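Local coordinates for aspartate-semialdehyde dehydrogenase (Candida albicans, PDB 3HSK), which catalyses the NADPH-dependent reductive dephosphorylation of 4-phospho-L-aspartate to L-aspartate semialdehyde, the second step towards threonine and methionine, at residues E44-A52 / G89-V97. Numbering follows the deposited sequence.
With NAP (NADP nicotinamide-adenine-dinucleotide phosphate), chain C.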
loop_
_atom_site.group_PDB
_atom_site.type_symbol
_atom_site.label_atom_id
_atom_site.label_comp_id
_atom_site.label_asym_id
_atom_site.label_seq_id
_atom_site.Cartn_x
_atom_site.Cartn_y
_atom_site.Cartn_z
ATOM N N GLU A 44 37.283 11.920 3.854
ATOM C CA GLU A 44 38.004 11.290 2.755
ATOM C C GLU A 44 37.842 12.049 1.436
ATOM O O GLU A 44 38.610 11.834 0.499
ATOM C CB GLU A 44 37.517 9.850 2.592
ATOM C CG GLU A 44 38.581 8.829 2.227
ATOM C CD GLU A 44 38.165 7.405 2.595
ATOM O OE1 GLU A 44 37.656 7.199 3.722
ATOM O OE2 GLU A 44 38.347 6.493 1.758
ATOM N N PHE A 45 36.844 12.931 1.366
ATOM C CA PHE A 45 36.555 13.676 0.137
ATOM C C PHE A 45 36.708 15.185 0.286
ATOM O O PHE A 45 36.539 15.739 1.371
ATOM C CB PHE A 45 35.156 13.338 -0.397
ATOM C CG PHE A 45 35.003 11.907 -0.822
ATOM C CD1 PHE A 45 35.480 11.481 -2.061
ATOM C CD2 PHE A 45 34.388 10.983 0.015
ATOM C CE1 PHE A 45 35.348 10.150 -2.456
ATOM C CE2 PHE A 45 34.249 9.654 -0.370
ATOM C CZ PHE A 45 34.730 9.235 -1.608
ATOM N N GLU A 46 37.034 15.830 -0.830
ATOM C CA GLU A 46 37.158 17.279 -0.908
ATOM C C GLU A 46 36.278 17.785 -2.046
ATOM O O GLU A 46 36.476 17.408 -3.209
ATOM C CB GLU A 46 38.623 17.672 -1.153
ATOM C CG GLU A 46 38.894 19.175 -1.236
ATOM C CD GLU A 46 40.313 19.499 -1.696
ATOM O OE1 GLU A 46 41.280 18.953 -1.112
ATOM O OE2 GLU A 46 40.461 20.308 -2.642
ATOM N N ILE A 47 35.300 18.620 -1.703
ATOM C CA ILE A 47 34.434 19.252 -2.695
ATOM C C ILE A 47 35.254 20.256 -3.504
ATOM O O ILE A 47 35.673 21.296 -2.993
ATOM C CB ILE A 47 33.194 19.915 -2.047
ATOM C CG1 ILE A 47 32.373 18.866 -1.279
ATOM C CG2 ILE A 47 32.333 20.592 -3.111
ATOM C CD1 ILE A 47 31.452 19.421 -0.203
ATOM N N HIS A 48 35.484 19.921 -4.768
ATOM C CA HIS A 48 36.436 20.643 -5.605
ATOM C C HIS A 48 35.774 21.431 -6.733
ATOM O O HIS A 48 36.247 22.507 -7.095
ATOM C CB HIS A 48 37.465 19.661 -6.180
ATOM C CG HIS A 48 38.697 20.322 -6.709
ATOM N ND1 HIS A 48 38.966 20.422 -8.058
ATOM C CD2 HIS A 48 39.731 20.921 -6.073
ATOM C CE1 HIS A 48 40.114 21.052 -8.229
ATOM N NE2 HIS A 48 40.598 21.367 -7.041
ATOM N N ALA A 49 34.693 20.887 -7.289
ATOM C CA ALA A 49 33.977 21.521 -8.396
ATOM C C ALA A 49 32.469 21.320 -8.270
ATOM O O ALA A 49 32.010 20.228 -7.924
ATOM C CB ALA A 49 34.475 20.977 -9.730
ATOM N N LEU A 50 31.708 22.378 -8.543
ATOM C CA LEU A 50 30.246 22.304 -8.575
ATOM C C LEU A 50 29.710 22.767 -9.921
ATOM O O LEU A 50 30.185 23.754 -10.478
ATOM C CB LEU A 50 29.625 23.139 -7.452
ATOM C CG LEU A 50 29.907 22.773 -5.989
ATOM C CD1 LEU A 50 29.090 23.660 -5.074
ATOM C CD2 LEU A 50 29.611 21.301 -5.698
ATOM N N GLY A 51 28.716 22.058 -10.441
ATOM C CA GLY A 51 28.176 22.358 -11.759
ATOM C C GLY A 51 26.666 22.472 -11.796
ATOM O O GLY A 51 25.960 21.655 -11.201
ATOM N N ALA A 52 26.183 23.498 -12.496
ATOM C CA ALA A 52 24.761 23.680 -12.785
ATOM C C ALA A 52 24.593 24.368 -14.145
ATOM O O ALA A 52 25.551 24.454 -14.916
ATOM C CB ALA A 52 24.085 24.473 -11.680
ATOM N N GLY A 89 38.630 22.508 -16.556
ATOM C CA GLY A 89 39.227 23.168 -15.400
ATOM C C GLY A 89 39.240 22.305 -14.152
ATOM O O GLY A 89 39.992 21.331 -14.072
ATOM N N ASN A 90 38.401 22.671 -13.183
ATOM C CA ASN A 90 38.315 21.959 -11.908
ATOM C C ASN A 90 37.710 20.567 -12.034
ATOM O O ASN A 90 38.092 19.652 -11.300
ATOM C CB ASN A 90 37.528 22.777 -10.876
ATOM C CG ASN A 90 38.307 23.976 -10.354
ATOM O OD1 ASN A 90 39.533 23.927 -10.203
ATOM N ND2 ASN A 90 37.593 25.061 -10.068
ATOM N N PHE A 91 36.764 20.416 -12.961
ATOM C CA PHE A 91 36.104 19.132 -13.192
ATOM C C PHE A 91 37.068 18.063 -13.706
ATOM O O PHE A 91 36.956 16.897 -13.325
ATOM C CB PHE A 91 34.895 19.283 -14.124
ATOM C CG PHE A 91 33.619 19.633 -13.406
ATOM C CD1 PHE A 91 33.094 18.781 -12.436
ATOM C CD2 PHE A 91 32.939 20.806 -13.701
ATOM C CE1 PHE A 91 31.914 19.095 -11.766
ATOM C CE2 PHE A 91 31.755 21.132 -13.038
ATOM C CZ PHE A 91 31.245 20.274 -12.064
ATOM N N LEU A 92 38.021 18.464 -14.546
ATOM C CA LEU A 92 39.060 17.546 -15.017
ATOM C C LEU A 92 40.021 17.119 -13.906
ATOM O O LEU A 92 40.802 16.175 -14.078
ATOM C CB LEU A 92 39.839 18.146 -16.194
ATOM C CG LEU A 92 39.418 17.694 -17.596
ATOM C CD1 LEU A 92 39.966 18.642 -18.658
ATOM C CD2 LEU A 92 39.871 16.253 -17.870
ATOM N N GLU A 93 39.947 17.807 -12.769
ATOM C CA GLU A 93 40.826 17.535 -11.631
ATOM C C GLU A 93 40.179 16.619 -10.586
ATOM O O GLU A 93 40.854 16.167 -9.653
ATOM C CB GLU A 93 41.281 18.846 -10.973
ATOM C CG GLU A 93 42.054 19.784 -11.909
ATOM C CD GLU A 93 42.685 20.964 -11.193
ATOM O OE1 GLU A 93 42.388 21.185 -9.998
ATOM O OE2 GLU A 93 43.492 21.678 -11.831
ATOM N N CYS A 94 38.881 16.354 -10.746
ATOM C CA CYS A 94 38.131 15.515 -9.811
ATOM C C CYS A 94 38.368 14.032 -10.052
ATOM O O CYS A 94 38.296 13.557 -11.191
ATOM C CB CYS A 94 36.633 15.791 -9.914
ATOM S SG CYS A 94 36.154 17.464 -9.532
ATOM N N ASP A 95 38.627 13.315 -8.958
ATOM C CA ASP A 95 38.775 11.859 -8.960
ATOM C C ASP A 95 37.437 11.143 -9.133
ATOM O O ASP A 95 37.391 10.005 -9.602
ATOM C CB ASP A 95 39.438 11.405 -7.656
ATOM C CG ASP A 95 40.868 11.909 -7.520
ATOM O OD1 ASP A 95 41.705 11.558 -8.377
ATOM O OD2 ASP A 95 41.155 12.647 -6.553
ATOM N N VAL A 96 36.359 11.814 -8.729
ATOM C CA VAL A 96 34.994 11.286 -8.830
ATOM C C VAL A 96 33.989 12.430 -9.001
ATOM O O VAL A 96 34.102 13.469 -8.345
ATOM C CB VAL A 96 34.618 10.389 -7.611
ATOM C CG1 VAL A 96 34.448 11.211 -6.327
ATOM C CG2 VAL A 96 33.365 9.569 -7.909
ATOM N N VAL A 97 33.021 12.237 -9.893
ATOM C CA VAL A 97 32.033 13.270 -10.190
ATOM C C VAL A 97 30.607 12.757 -10.000
ATOM O O VAL A 97 30.100 11.983 -10.817
ATOM C CB VAL A 97 32.210 13.840 -11.626
ATOM C CG1 VAL A 97 31.116 14.849 -11.950
ATOM C CG2 VAL A 97 33.588 14.480 -11.791
HETATM P PA NAP C . 16.335 20.599 -11.924
HETATM O O1A NAP C . 16.579 21.786 -11.070
HETATM O O2A NAP C . 15.542 20.961 -13.124
HETATM O O5B NAP C . 17.732 19.930 -12.355
HETATM C C5B NAP C . 18.615 19.420 -11.384
HETATM C C4B NAP C . 19.970 20.078 -11.579
HETATM O O4B NAP C . 20.286 20.108 -12.961
HETATM C C3B NAP C . 19.968 21.516 -11.079
HETATM O O3B NAP C . 21.076 21.735 -10.241
HETATM C C2B NAP C . 20.077 22.345 -12.342
HETATM O O2B NAP C . 20.827 23.521 -12.164
HETATM C C1B NAP C . 20.740 21.397 -13.327
HETATM N N9A NAP C . 20.390 21.754 -14.716
HETATM C C8A NAP C . 19.137 21.933 -15.245
HETATM N N7A NAP C . 19.265 22.263 -16.549
HETATM C C5A NAP C . 20.580 22.300 -16.861
HETATM C C6A NAP C . 21.268 22.582 -18.040
HETATM N N6A NAP C . 20.604 22.890 -19.150
HETATM N N1A NAP C . 22.653 22.540 -18.055
HETATM C C2A NAP C . 23.352 22.217 -16.904
HETATM N N3A NAP C . 22.659 21.945 -15.739
HETATM C C4A NAP C . 21.301 21.984 -15.715
HETATM O O3 NAP C . 15.603 19.436 -11.081
HETATM P PN NAP C . 15.301 19.272 -9.505
HETATM O O1N NAP C . 14.264 18.222 -9.359
HETATM O O2N NAP C . 16.578 19.132 -8.767
HETATM O O5D NAP C . 14.639 20.689 -9.116
HETATM C C5D NAP C . 14.009 20.867 -7.865
HETATM C C4D NAP C . 12.478 20.853 -7.957
HETATM O O4D NAP C . 11.970 22.032 -7.347
HETATM C C3D NAP C . 11.914 20.798 -9.377
HETATM O O3D NAP C . 11.453 19.505 -9.708
HETATM C C2D NAP C . 10.789 21.818 -9.392
HETATM O O2D NAP C . 9.534 21.191 -9.222
HETATM C C1D NAP C . 11.067 22.725 -8.197
HETATM N N1N NAP C . 11.622 24.037 -8.626
HETATM C C2N NAP C . 10.817 25.147 -8.543
HETATM C C3N NAP C . 11.289 26.406 -8.928
HETATM C C7N NAP C . 10.521 27.642 -8.535
HETATM O O7N NAP C . 10.750 28.854 -9.226
HETATM N N7N NAP C . 9.636 27.567 -7.537
HETATM C C4N NAP C . 12.596 26.529 -9.407
HETATM C C5N NAP C . 13.414 25.401 -9.491
HETATM C C6N NAP C . 12.913 24.162 -9.095
HETATM P P2B NAP C . 20.106 24.964 -12.200
HETATM O O1X NAP C . 21.106 25.960 -12.723
HETATM O O2X NAP C . 19.671 25.342 -10.805
HETATM O O3X NAP C . 18.891 24.939 -13.097
#
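In the Rossmann-type NADP-binding domain, beside its parallel sheet, Ala-49 and Phe-91 pack strand 45-52 against the 3-10 turn and loop that lead into strand 96-99. The two strands are not neighbours in the sheet, since strand 20-25 runs between them, so side chains and loop backbone, not strand pairing, make the contact. Ala-49 CB sits over the centre of one face of the Phe-91 ring in a CH-pi contact, 3.8 Å from the centroid and 13° off the normal. The same methyl also meets Asn-90 CB at 3.7 Å and Cys-94 SG at 3.9 Å. At the rim of the ring Phe-91 CZ comes 3.5 Å from Gly-51 N, which lies near the ring plane; with no side chain at Gly-51, the ring edge can lie against the backbone. Phe-113 of helix 103-115 packs edge-to-face with Phe-91.

His-48 adds a broad polar part to the interface. Its CG is anti to the backbone N (chi1 -163°), which carries the imidazole to the 3-10 turn, its edge toward Asn-90 O, to which ND1 gives a weak, bent hydrogen bond (3.4 Å, 147°). Asn-90 O also accepts a shorter bond from Glu-93 N at 3.0 Å, so two donors share it. Farther along, Phe-45 CE1 touches Val-96 CG1 at 4.1 Å.

Past Gly-51 the chain reaches the cofactor, and Ala-52 CB lies 3.4 Å from NAP O2B, the ester oxygen of the 2'-phosphate. Across the two segments, van der Waals and CH-pi contacts thus dominate, with little directional bonding.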